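Local atomic coordinates of beta-1,3-1,4-glucanase (Caldicellulosiruptor sp. F32, PDB entry 5H4R), a protein that hydrolyses mixed-linkage beta-1,3-1,4-glucans such as lichenan, as a TIM-barrel glycoside hydrolase of family 5. Residues R33-P36 / A40-F43; K161-I166 / N215-V220; D87-A92 / G373-K378; K24-K29 / F342-V347. The protein carries 1 engineered substitution. All blocks are in the same frame, centred on the assembly; numbering follows the deposited sequence. Where two conformers were deposited one is given.

The four contacts lie around the barrel, their centres 18 to 21 Å from the centre of the chain. None includes a residue that lines the glycan pocket, where Glu326 and the engineered Gln188 are found. Interaction 2 pairs two barrel helices, and its centre is 39 Å from that of interaction 4, on the opposite side of the chain's centre. Interactions 1 and 4 adjoin in sequence, but their centres are 21 Å apart. Each takes one segment, 33-36 or 24-29, from the N-terminal loop ahead of helix 39-47. Interactions 3 and 4 alternate along the chain and come within about 8 Å at their nearest atoms. The backbone N of Leu375 in interaction 3 is bonded to Asp361, which lies between pocket residues Trp360 and Asn362.

Interaction 1: R33-P36 / A40-F43; sequences RKIP and ALKF
Leu41 meets Ile35 and Pro36 mainly through one methyl group, CD1. CD1 of Leu41 is 3.7 Å from CD of Pro36. CD1 of Leu41 is also 4.0 Å from CB and 4.1 Å from CG of Pro36, so the methyl lies over a face of the proline ring. On the other residue, CG2 of Ile35 stands 3.9 Å from CD1 of Leu41. The side chain of Leu41 starts with CG anti to the carbonyl carbon (chi1 -70°), and this carries CD1 up to the incoming loop.

A second kind of contact is with the backbone. The carbonyl O of Pro36 is 3.5 Å from CD1 and 3.8 Å from CB of Leu41. These are van der Waals contacts, and no hydrogen bond joins the two segments.

Polar links lie outside the pair. Asn38 OD1 accepts a hydrogen bond from the backbone N of Leu41, and the carbonyl O of Lys34 is bonded to Tyr312 OH. Helix 298-316 touches both sides, with Tyr312 against Ile35 and Val316 against Leu41.

Ala40 and Phe43 pack on Tyr236, just ahead of barrel strand 237-240. The contact thus folds a loop back on helix 39-47, which sits by the N-terminal ends of the strands of a TIM barrel, the end away from the catalytic face.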
loop_
_atom_site.group_PDB
_atom_site.type_symbol
_atom_site.label_atom_id
_atom_site.label_comp_id
_atom_site.label_asym_id
_atom_site.label_seq_id
_atom_site.Cartn_x
_atom_site.Cartn_y
_atom_site.Cartn_z
ATOM N N ARG A 33 3.142 3.925 22.961
ATOM C CA ARG A 33 3.900 5.156 22.988
ATOM C C ARG A 33 2.942 6.343 23.088
ATOM O O ARG A 33 1.729 6.217 22.885
ATOM C CB ARG A 33 4.763 5.281 21.727
ATOM C CG ARG A 33 5.773 4.133 21.501
ATOM C CD ARG A 33 6.818 4.033 22.580
ATOM N NE ARG A 33 7.874 5.014 22.402
ATOM C CZ ARG A 33 8.782 4.931 21.431
ATOM N NH1 ARG A 33 8.747 3.907 20.550
ATOM N NH2 ARG A 33 9.697 5.874 21.334
ATOM N N LYS A 34 3.492 7.508 23.399
ATOM C CA LYS A 34 2.687 8.725 23.357
ATOM C C LYS A 34 2.344 9.030 21.913
ATOM O O LYS A 34 3.242 9.136 21.071
ATOM C CB LYS A 34 3.436 9.892 23.990
ATOM C CG LYS A 34 2.656 11.178 23.966
ATOM C CD LYS A 34 1.434 11.103 24.892
ATOM C CE LYS A 34 0.770 12.472 25.081
ATOM N NZ LYS A 34 0.090 12.960 23.841
ATOM N N ILE A 35 1.057 9.142 21.617
ATOM C CA ILE A 35 0.568 9.459 20.281
ATOM C C ILE A 35 -0.045 10.855 20.335
ATOM O O ILE A 35 -0.968 11.092 21.137
ATOM C CB ILE A 35 -0.462 8.433 19.777
ATOM C CG1 ILE A 35 0.014 6.979 19.996
ATOM C CG2 ILE A 35 -0.793 8.708 18.303
ATOM C CD1 ILE A 35 1.363 6.683 19.441
ATOM N N PRO A 36 0.465 11.825 19.579
ATOM C CA PRO A 36 -0.130 13.164 19.640
ATOM C C PRO A 36 -1.611 13.128 19.309
ATOM O O PRO A 36 -2.060 12.382 18.435
ATOM C CB PRO A 36 0.671 13.957 18.607
ATOM C CG PRO A 36 2.008 13.237 18.591
ATOM C CD PRO A 36 1.696 11.799 18.762
ATOM N N ALA A 40 -5.225 13.990 12.289
ATOM C CA ALA A 40 -4.615 13.054 11.360
ATOM C C ALA A 40 -4.380 11.714 12.028
ATOM O O ALA A 40 -4.639 10.663 11.437
ATOM C CB ALA A 40 -3.295 13.624 10.844
ATOM N N LEU A 41 -3.890 11.736 13.261
ATOM C CA LEU A 41 -3.598 10.470 13.907
ATOM C C LEU A 41 -4.871 9.778 14.381
ATOM O O LEU A 41 -4.912 8.536 14.385
ATOM C CB LEU A 41 -2.587 10.680 15.033
ATOM C CG LEU A 41 -1.190 11.016 14.495
ATOM C CD1 LEU A 41 -0.256 11.447 15.638
ATOM C CD2 LEU A 41 -0.578 9.870 13.739
ATOM N N LYS A 42 -5.937 10.549 14.700
ATOM C CA LYS A 42 -7.237 9.935 14.983
ATOM C C LYS A 42 -7.808 9.273 13.728
ATOM O O LYS A 42 -8.412 8.193 13.809
ATOM C CB LYS A 42 -8.200 10.968 15.534
ATOM C CG LYS A 42 -7.819 11.478 16.893
ATOM C CD LYS A 42 -8.802 12.546 17.336
ATOM C CE LYS A 42 -8.422 13.143 18.660
ATOM N NZ LYS A 42 -9.314 14.289 18.974
ATOM N N PHE A 43 -7.628 9.924 12.572
ATOM C CA PHE A 43 -8.011 9.366 11.275
ATOM C C PHE A 43 -7.318 8.033 11.022
ATOM O O PHE A 43 -7.971 7.021 10.722
ATOM C CB PHE A 43 -7.654 10.399 10.191
ATOM C CG PHE A 43 -8.061 10.029 8.761
ATOM C CD1 PHE A 43 -9.303 10.402 8.240
ATOM C CD2 PHE A 43 -7.173 9.368 7.932
ATOM C CE1 PHE A 43 -9.640 10.096 6.924
ATOM C CE2 PHE A 43 -7.516 9.050 6.623
ATOM C CZ PHE A 43 -8.746 9.423 6.124
#

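Interaction 2: K161-I166 / N215-V220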
loop_
_atom_site.group_PDB
_atom_site.type_symbol
_atom_site.label_atom_id
_atom_site.label_comp_id
_atom_site.label_asym_id
_atom_site.label_seq_id
_atom_site.Cartn_x
_atom_site.Cartn_y
_atom_site.Cartn_z
ATOM N N LYS A 161 4.126 14.566 -16.723
ATOM C CA LYS A 161 2.924 14.545 -17.552
ATOM C C LYS A 161 2.010 13.398 -17.162
ATOM O O LYS A 161 0.779 13.544 -17.125
ATOM C CB LYS A 161 3.318 14.431 -19.017
ATOM C CG LYS A 161 2.180 14.523 -19.973
ATOM C CD LYS A 161 2.681 14.481 -21.430
ATOM C CE LYS A 161 1.577 14.734 -22.443
ATOM N NZ LYS A 161 1.088 16.140 -22.451
ATOM N N TYR A 162 2.601 12.232 -16.877
ATOM C CA TYR A 162 1.830 11.051 -16.494
ATOM C C TYR A 162 1.141 11.241 -15.149
ATOM O O TYR A 162 -0.062 10.982 -15.016
ATOM C CB TYR A 162 2.754 9.824 -16.456
ATOM C CG TYR A 162 2.017 8.517 -16.248
ATOM C CD1 TYR A 162 1.230 7.991 -17.254
ATOM C CD2 TYR A 162 2.109 7.797 -15.044
ATOM C CE1 TYR A 162 0.547 6.809 -17.097
ATOM C CE2 TYR A 162 1.408 6.588 -14.884
ATOM C CZ TYR A 162 0.642 6.105 -15.921
ATOM O OH TYR A 162 -0.075 4.928 -15.840
ATOM N N VAL A 163 1.888 11.678 -14.133
ATOM C CA VAL A 163 1.294 11.943 -12.819
ATOM C C VAL A 163 0.179 12.979 -12.945
ATOM O O VAL A 163 -0.938 12.779 -12.447
ATOM C CB VAL A 163 2.385 12.385 -11.822
ATOM C CG1 VAL A 163 1.766 12.837 -10.492
ATOM C CG2 VAL A 163 3.367 11.264 -11.583
ATOM N N LYS A 164 0.456 14.095 -13.638
ATOM C CA LYS A 164 -0.562 15.135 -13.826
ATOM C C LYS A 164 -1.808 14.568 -14.493
ATOM O O LYS A 164 -2.934 14.823 -14.049
ATOM C CB LYS A 164 -0.001 16.293 -14.649
ATOM C CG LYS A 164 0.931 17.213 -13.913
ATOM C CD LYS A 164 1.183 18.487 -14.731
ATOM C CE LYS A 164 2.144 19.421 -14.014
ATOM N NZ LYS A 164 2.487 20.612 -14.832
ATOM N N SER A 165 -1.635 13.798 -15.566
ATOM C CA SER A 165 -2.791 13.351 -16.334
ATOM C C SER A 165 -3.592 12.297 -15.593
ATOM O O SER A 165 -4.825 12.382 -15.522
ATOM C CB SER A 165 -2.392 12.803 -17.691
ATOM O OG SER A 165 -3.591 12.444 -18.366
ATOM N N ILE A 166 -2.922 11.256 -15.079
ATOM C CA ILE A 166 -3.637 10.232 -14.322
ATOM C C ILE A 166 -4.386 10.856 -13.156
ATOM O O ILE A 166 -5.576 10.580 -12.960
ATOM C CB ILE A 166 -2.684 9.123 -13.840
ATOM C CG1 ILE A 166 -2.071 8.360 -15.017
ATOM C CG2 ILE A 166 -3.411 8.155 -12.904
ATOM C CD1 ILE A 166 -3.059 7.608 -15.931
ATOM N N ASN A 215 10.595 13.346 -5.062
ATOM C CA ASN A 215 10.113 14.542 -4.364
ATOM C C ASN A 215 9.313 15.430 -5.313
ATOM O O ASN A 215 8.223 15.903 -4.971
ATOM C CB ASN A 215 11.279 15.322 -3.764
ATOM C CG ASN A 215 11.872 14.662 -2.526
ATOM O OD1 ASN A 215 11.215 13.864 -1.858
ATOM N ND2 ASN A 215 13.122 15.024 -2.199
ATOM N N LYS A 216 9.836 15.649 -6.523
ATOM C CA LYS A 216 9.157 16.489 -7.501
ATOM C C LYS A 216 7.819 15.887 -7.896
ATOM O O LYS A 216 6.799 16.590 -7.991
ATOM C CB LYS A 216 10.036 16.658 -8.742
ATOM C CG LYS A 216 9.346 17.297 -9.948
ATOM C CD LYS A 216 8.942 18.774 -9.687
ATOM C CE LYS A 216 8.480 19.449 -10.976
ATOM N NZ LYS A 216 7.960 20.821 -10.737
ATOM N N LEU A 217 7.808 14.585 -8.168
ATOM C CA LEU A 217 6.583 13.939 -8.630
ATOM C C LEU A 217 5.538 13.853 -7.525
ATOM O O LEU A 217 4.338 13.914 -7.814
ATOM C CB LEU A 217 6.923 12.561 -9.177
ATOM C CG LEU A 217 7.784 12.610 -10.448
ATOM C CD1 LEU A 217 8.428 11.255 -10.775
ATOM C CD2 LEU A 217 6.954 13.098 -11.635
ATOM N N ASN A 218 5.965 13.737 -6.266
ATOM C CA ASN A 218 5.019 13.791 -5.155
ATOM C C ASN A 218 4.431 15.184 -5.001
ATOM O O ASN A 218 3.236 15.326 -4.704
ATOM C CB ASN A 218 5.678 13.350 -3.847
ATOM C CG ASN A 218 5.791 11.846 -3.713
ATOM O OD1 ASN A 218 5.075 11.085 -4.358
ATOM N ND2 ASN A 218 6.674 11.406 -2.810
ATOM N N GLN A 219 5.217 16.212 -5.273
ATOM C CA GLN A 219 4.688 17.571 -5.244
ATOM C C GLN A 219 3.711 17.808 -6.390
ATOM O O GLN A 219 2.665 18.445 -6.204
ATOM C CB GLN A 219 5.840 18.574 -5.295
ATOM C CG GLN A 219 5.381 19.982 -5.155
ATOM C CD GLN A 219 4.911 20.291 -3.757
ATOM O OE1 GLN A 219 5.699 20.263 -2.795
ATOM N NE2 GLN A 219 3.636 20.586 -3.622
ATOM N N VAL A 220 4.025 17.289 -7.585
ATOM C CA VAL A 220 3.107 17.380 -8.716
ATOM C C VAL A 220 1.782 16.717 -8.378
ATOM O O VAL A 220 0.697 17.258 -8.667
ATOM C CB VAL A 220 3.764 16.752 -9.961
ATOM C CG1 VAL A 220 2.769 16.598 -11.106
ATOM C CG2 VAL A 220 4.936 17.610 -10.402
#
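Val163 overlaps both Leu217 and Val220, and so joins two neighbouring outer helices of the TIM barrel. Helix 156-173 follows barrel strand 135-139, and helix 205-226 follows the next strand, 181-184. The axes of the two short segments run close to parallel, 9.5 Å apart at closest approach, with a crossing angle of -22°. This is the side-by-side helix packing of a beta/alpha barrel.

The two methyls of Val163 have different partners. CG1 of Val163 is anti to the backbone N (chi1 173°) and reaches 3.9 Å from CG1 of Val220. CG1 of Val163 lies at the same distance, 3.9 Å, from the carbonyl O of Leu217. CG2 of Val163 faces the other way along the helix and meets CD2 of Leu217 at 4.0 Å. Val163 therefore sits between residues one helical turn apart. Tyr149, from a loop, touches both Val163 and Leu217, and Phe221 packs on Val163.

No hydrogen bond crosses between the segments. Three of the four touching residues are buried, and Lys164 forms the exposed margin. Its chain is extended beyond CG and its aliphatic part passes Val220 at about a right angle. The ammonium groups of Lys164 and Lys216 are 6.8 Å apart at NZ, so their like charges probably disfavour a closer approach on this side. CE of Lys164 lies 4.1 Å from CG1 of Val220. Nearer the backbone the fit is tighter than usual for carbon atoms, with CG of Lys164 only 3.4 Å from CG1 of Val220.

Interaction 3: D87-A92 / G373-K378; sequences DTVKKA and GLLDRK
Leu375 is the residue of 373-378 that touches the helix, meeting Thr88 and Val89. The chain reaches Leu375 from Gly373 and Leu374, neither of which contacts 87-92.

At Leu375 the side chain points toward helix 83-91, with CG anti to the backbone N (chi1 180°). Its forked end divides between two consecutive helix residues. CD1 of Leu375 is 3.9 Å from CG2 of Thr88, and CD2 of Leu375 is 4.0 Å from CG2 of Val89. Each branch thus has its own methyl partner, and the fork straddles the two residues. The side chains meet at an oblique angle. In Thr88 the methyl is turned to the leucine, CG2 being anti to the backbone N (chi1 -64°). Its hydroxyl is bonded instead to the carbonyl O of Gln84, one turn back. Met85 and Trp382 also pack on Leu375. No hydrogen bond joins the two segments.

Beyond Leu375, Arg377 runs inward to bond the carbonyl O of Gly54 through NH2, while the backbone N of Leu375 is held by OD2 of Asp361, a neighbour of pocket residues Trp360 and Asn362.

The contact sets the small, weakly bonded hairpin of about 375-376 and 381-382 against helix 83-91. In the TIM barrel this helix lies between the first two strands, 50-53 and 96-99, and the hairpin follows the eighth.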
loop_
_atom_site.group_PDB
_atom_site.type_symbol
_atom_site.label_atom_id
_atom_site.label_comp_id
_atom_site.label_asym_id
_atom_site.label_seq_id
_atom_site.Cartn_x
_atom_site.Cartn_y
_atom_site.Cartn_z
ATOM N N ASP A 87 -18.146 -6.982 1.332
ATOM C CA ASP A 87 -18.926 -7.190 2.557
ATOM C C ASP A 87 -18.241 -8.179 3.489
ATOM O O ASP A 87 -18.228 -7.996 4.712
ATOM C CB ASP A 87 -20.307 -7.744 2.241
ATOM C CG ASP A 87 -21.224 -6.779 1.502
ATOM O OD1 ASP A 87 -20.944 -5.564 1.372
ATOM O OD2 ASP A 87 -22.279 -7.285 1.057
ATOM N N THR A 88 -17.714 -9.265 2.919
ATOM C CA THR A 88 -17.036 -10.293 3.700
ATOM C C THR A 88 -15.784 -9.742 4.379
ATOM O O THR A 88 -15.533 -10.027 5.554
ATOM C CB THR A 88 -16.703 -11.468 2.778
ATOM O OG1 THR A 88 -17.927 -12.056 2.311
ATOM C CG2 THR A 88 -15.901 -12.538 3.509
ATOM N N VAL A 89 -15.015 -8.923 3.660
ATOM C CA VAL A 89 -13.819 -8.290 4.216
ATOM C C VAL A 89 -14.193 -7.357 5.367
ATOM O O VAL A 89 -13.576 -7.394 6.439
ATOM C CB VAL A 89 -13.058 -7.551 3.106
ATOM C CG1 VAL A 89 -11.933 -6.692 3.678
ATOM C CG2 VAL A 89 -12.493 -8.537 2.075
ATOM N N LYS A 90 -15.233 -6.525 5.174
ATOM C CA LYS A 90 -15.698 -5.681 6.269
ATOM C C LYS A 90 -16.146 -6.514 7.470
ATOM O O LYS A 90 -15.810 -6.196 8.617
ATOM C CB LYS A 90 -16.842 -4.787 5.787
ATOM C CG LYS A 90 -17.484 -3.930 6.886
ATOM C CD LYS A 90 -16.644 -2.692 7.190
ATOM C CE LYS A 90 -17.294 -1.787 8.251
ATOM N NZ LYS A 90 -18.669 -1.370 7.908
ATOM N N LYS A 91 -16.953 -7.554 7.234
ATOM C CA LYS A 91 -17.481 -8.350 8.336
ATOM C C LYS A 91 -16.373 -8.969 9.180
ATOM O O LYS A 91 -16.565 -9.210 10.386
ATOM C CB LYS A 91 -18.404 -9.445 7.782
ATOM C CG LYS A 91 -18.901 -10.435 8.796
ATOM C CD LYS A 91 -20.044 -11.266 8.210
ATOM C CE LYS A 91 -20.291 -12.547 9.003
ATOM N NZ LYS A 91 -20.504 -12.285 10.449
ATOM N N ALA A 92 -15.228 -9.273 8.564
ATOM C CA ALA A 92 -14.126 -9.886 9.290
ATOM C C ALA A 92 -13.409 -8.902 10.199
ATOM O O ALA A 92 -12.618 -9.332 11.056
ATOM C CB ALA A 92 -13.136 -10.496 8.305
ATOM N N GLY A 373 -2.435 -15.103 0.224
ATOM C CA GLY A 373 -3.876 -15.053 0.318
ATOM C C GLY A 373 -4.374 -15.372 1.713
ATOM O O GLY A 373 -3.809 -16.214 2.429
ATOM N N LEU A 374 -5.476 -14.696 2.080
ATOM C CA LEU A 374 -6.259 -14.995 3.276
ATOM C C LEU A 374 -7.691 -15.380 2.941
ATOM O O LEU A 374 -8.176 -16.415 3.418
ATOM C CB LEU A 374 -6.260 -13.785 4.231
ATOM C CG LEU A 374 -4.885 -13.312 4.695
ATOM C CD1 LEU A 374 -5.037 -12.087 5.577
ATOM C CD2 LEU A 374 -4.091 -14.390 5.432
ATOM N N LEU A 375 -8.352 -14.588 2.114
ATOM C CA LEU A 375 -9.716 -14.839 1.685
ATOM C C LEU A 375 -9.702 -15.630 0.376
ATOM O O LEU A 375 -9.128 -15.171 -0.619
ATOM C CB LEU A 375 -10.441 -13.506 1.498
ATOM C CG LEU A 375 -11.894 -13.659 1.041
ATOM C CD1 LEU A 375 -12.769 -14.360 2.072
ATOM C CD2 LEU A 375 -12.437 -12.265 0.703
ATOM N N ASP A 376 -10.339 -16.807 0.365
ATOM C CA ASP A 376 -10.567 -17.516 -0.899
ATOM C C ASP A 376 -11.719 -16.812 -1.607
ATOM O O ASP A 376 -12.885 -16.963 -1.241
ATOM C CB ASP A 376 -10.878 -18.990 -0.671
ATOM C CG ASP A 376 -11.051 -19.756 -1.981
ATOM O OD1 ASP A 376 -10.156 -19.662 -2.853
ATOM O OD2 ASP A 376 -12.076 -20.433 -2.161
ATOM N N ARG A 377 -11.400 -16.017 -2.626
ATOM C CA ARG A 377 -12.423 -15.155 -3.210
ATOM C C ARG A 377 -13.543 -15.946 -3.884
ATOM O O ARG A 377 -14.689 -15.482 -3.910
ATOM C CB ARG A 377 -11.775 -14.172 -4.176
ATOM C CG ARG A 377 -10.900 -13.186 -3.465
ATOM C CD ARG A 377 -10.372 -12.148 -4.419
ATOM N NE ARG A 377 -9.178 -11.516 -3.867
ATOM C CZ ARG A 377 -8.454 -10.618 -4.532
ATOM N NH1 ARG A 377 -8.819 -10.231 -5.736
ATOM N NH2 ARG A 377 -7.356 -10.116 -3.977
ATOM N N LYS A 378 -13.251 -17.132 -4.435
ATOM C CA LYS A 378 -14.277 -17.878 -5.154
ATOM C C LYS A 378 -15.375 -18.388 -4.215
ATOM O O LYS A 378 -16.542 -18.488 -4.623
ATOM C CB LYS A 378 -13.629 -19.039 -5.915
ATOM C CG LYS A 378 -14.565 -19.801 -6.846
ATOM C CD LYS A 378 -13.767 -20.732 -7.758
ATOM C CE LYS A 378 -14.579 -21.224 -8.962
ATOM N NZ LYS A 378 -15.335 -22.466 -8.664
#

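Interaction 4: K24-K29 / F342-V347; sequences KIPEIK and FAAYYV
The segment around Pro26 and Ile28 is extended and passes alongside helix 336-352, with CA of Ile28 6.5 Å from CA of Tyr345 and CA of Pro26 7.3 Å from CA of Ala344. The small Ala344 takes the first two side chains. CB of Ala344 is 4.1 Å from CG of Pro26 and 4.2 Å from CG1 of Ile28. Ile28 then reaches on to Tyr345. CG1 of Ile28 is anti to the carbonyl carbon (chi1 -55°), and CD1 of Ile28 ends 3.8 Å from CA of Tyr345. CD1 of Ile28 also lies at the edge of the Tyr345 ring, near its plane, 3.9 Å from CD1 of Tyr345. OH of Tyr345 is hydrogen-bonded to Asp305 OD1, on helix 298-316. With an alanine here in place of Ile28, CG1 and CD1 are gone, and a gap would probably open beside Ala344 and Tyr345.

Tyr394 of helix 385-395 bonds through OH to the backbone at Pro26 O and Ile28 N, and Val295 packs on Ile28. The N-terminal segment thus lies extended across the outer helices of the TIM barrel, joining helix 336-352 to the C-terminal helix.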
loop_
_atom_site.group_PDB
_atom_site.type_symbol
_atom_site.label_atom_id
_atom_site.label_comp_id
_atom_site.label_asym_id
_atom_site.label_seq_id
_atom_site.Cartn_x
_atom_site.Cartn_y
_atom_site.Cartn_z
ATOM N N LYS A 24 -2.438 -20.900 17.934
ATOM C CA LYS A 24 -2.669 -20.205 19.194
ATOM C C LYS A 24 -2.246 -18.756 19.021
ATOM O O LYS A 24 -1.077 -18.483 18.729
ATOM C CB LYS A 24 -1.893 -20.864 20.336
ATOM C CG LYS A 24 -2.069 -20.183 21.694
ATOM C CD LYS A 24 -1.115 -20.754 22.727
ATOM C CE LYS A 24 -1.009 -19.854 23.952
ATOM N NZ LYS A 24 0.032 -20.327 24.910
ATOM N N ILE A 25 -3.188 -17.837 19.188
ATOM C CA ILE A 25 -2.855 -16.416 19.076
ATOM C C ILE A 25 -2.115 -15.992 20.342
ATOM O O ILE A 25 -2.612 -16.240 21.447
ATOM C CB ILE A 25 -4.112 -15.580 18.872
ATOM C CG1 ILE A 25 -4.827 -15.992 17.578
ATOM C CG2 ILE A 25 -3.766 -14.114 18.836
ATOM C CD1 ILE A 25 -6.248 -15.372 17.428
ATOM N N PRO A 26 -0.961 -15.343 20.232
ATOM C CA PRO A 26 -0.184 -15.013 21.425
ATOM C C PRO A 26 -0.737 -13.797 22.152
ATOM O O PRO A 26 -1.405 -12.942 21.576
ATOM C CB PRO A 26 1.214 -14.721 20.866
ATOM C CG PRO A 26 0.944 -14.180 19.506
ATOM C CD PRO A 26 -0.243 -14.965 18.992
ATOM N N GLU A 27 -0.424 -13.737 23.444
ATOM C CA GLU A 27 -0.659 -12.535 24.241
ATOM C C GLU A 27 0.547 -11.617 24.095
ATOM O O GLU A 27 1.618 -11.899 24.646
ATOM C CB GLU A 27 -0.907 -12.904 25.701
ATOM C CG GLU A 27 -2.288 -13.459 25.953
ATOM C CD GLU A 27 -3.375 -12.415 25.747
ATOM O OE1 GLU A 27 -3.106 -11.220 25.991
ATOM O OE2 GLU A 27 -4.493 -12.791 25.336
ATOM N N ILE A 28 0.366 -10.520 23.367
ATOM C CA ILE A 28 1.455 -9.604 23.025
ATOM C C ILE A 28 1.462 -8.483 24.053
ATOM O O ILE A 28 0.421 -7.854 24.298
ATOM C CB ILE A 28 1.286 -9.020 21.609
ATOM C CG1 ILE A 28 1.130 -10.087 20.510
ATOM C CG2 ILE A 28 2.458 -8.063 21.281
ATOM C CD1 ILE A 28 2.385 -10.673 19.991
ATOM N N LYS A 29 2.643 -8.198 24.600
ATOM C CA LYS A 29 2.850 -7.140 25.583
ATOM C C LYS A 29 3.815 -6.122 24.987
ATOM O O LYS A 29 5.037 -6.293 25.064
ATOM C CB LYS A 29 3.400 -7.709 26.881
ATOM C CG LYS A 29 2.609 -8.897 27.418
ATOM C CD LYS A 29 1.147 -8.541 27.678
ATOM C CE LYS A 29 0.365 -9.762 28.169
ATOM N NZ LYS A 29 -1.088 -9.477 28.357
ATOM N N PHE A 342 3.530 -13.726 13.967
ATOM C CA PHE A 342 3.993 -12.574 13.200
ATOM C C PHE A 342 2.898 -11.526 13.048
ATOM O O PHE A 342 3.138 -10.326 13.248
ATOM C CB PHE A 342 4.463 -13.044 11.817
ATOM C CG PHE A 342 4.658 -11.945 10.812
ATOM C CD1 PHE A 342 5.840 -11.241 10.733
ATOM C CD2 PHE A 342 3.646 -11.647 9.899
ATOM C CE1 PHE A 342 6.003 -10.230 9.781
ATOM C CE2 PHE A 342 3.802 -10.652 8.951
ATOM C CZ PHE A 342 4.979 -9.945 8.883
ATOM N N ALA A 343 1.707 -11.956 12.629
ATOM C CA ALA A 343 0.674 -10.989 12.283
ATOM C C ALA A 343 0.183 -10.246 13.509
ATOM O O ALA A 343 -0.012 -9.017 13.463
ATOM C CB ALA A 343 -0.498 -11.685 11.584
ATOM N N ALA A 344 0.002 -10.958 14.616
ATOM C CA ALA A 344 -0.390 -10.303 15.850
ATOM C C ALA A 344 0.678 -9.313 16.288
ATOM O O ALA A 344 0.370 -8.186 16.689
ATOM C CB ALA A 344 -0.630 -11.346 16.941
ATOM N N TYR A 345 1.941 -9.738 16.268
ATOM C CA TYR A 345 3.011 -8.877 16.751
ATOM C C TYR A 345 3.144 -7.636 15.884
ATOM O O TYR A 345 3.257 -6.515 16.397
ATOM C CB TYR A 345 4.337 -9.641 16.797
ATOM C CG TYR A 345 5.439 -8.812 17.403
ATOM C CD1 TYR A 345 5.644 -8.814 18.776
ATOM C CD2 TYR A 345 6.262 -8.031 16.615
ATOM C CE1 TYR A 345 6.646 -8.047 19.352
ATOM C CE2 TYR A 345 7.288 -7.255 17.191
ATOM C CZ TYR A 345 7.461 -7.266 18.547
ATOM O OH TYR A 345 8.456 -6.517 19.125
ATOM N N TYR A 346 3.146 -7.821 14.557
ATOM C CA TYR A 346 3.340 -6.715 13.634
ATOM C C TYR A 346 2.253 -5.663 13.827
ATOM O O TYR A 346 2.546 -4.469 13.955
ATOM C CB TYR A 346 3.354 -7.257 12.215
ATOM C CG TYR A 346 3.834 -6.313 11.152
ATOM C CD1 TYR A 346 3.049 -5.238 10.738
ATOM C CD2 TYR A 346 5.029 -6.533 10.496
ATOM C CE1 TYR A 346 3.478 -4.391 9.723
ATOM C CE2 TYR A 346 5.469 -5.676 9.486
ATOM C CZ TYR A 346 4.683 -4.617 9.116
ATOM O OH TYR A 346 5.094 -3.789 8.102
ATOM N N VAL A 347 0.989 -6.100 13.901
ATOM C CA VAL A 347 -0.118 -5.159 14.070
ATOM C C VAL A 347 -0.043 -4.455 15.433
ATOM O O VAL A 347 -0.259 -3.241 15.530
ATOM C CB VAL A 347 -1.461 -5.878 13.859
ATOM C CG1 VAL A 347 -2.633 -4.973 14.265
ATOM C CG2 VAL A 347 -1.598 -6.263 12.421
#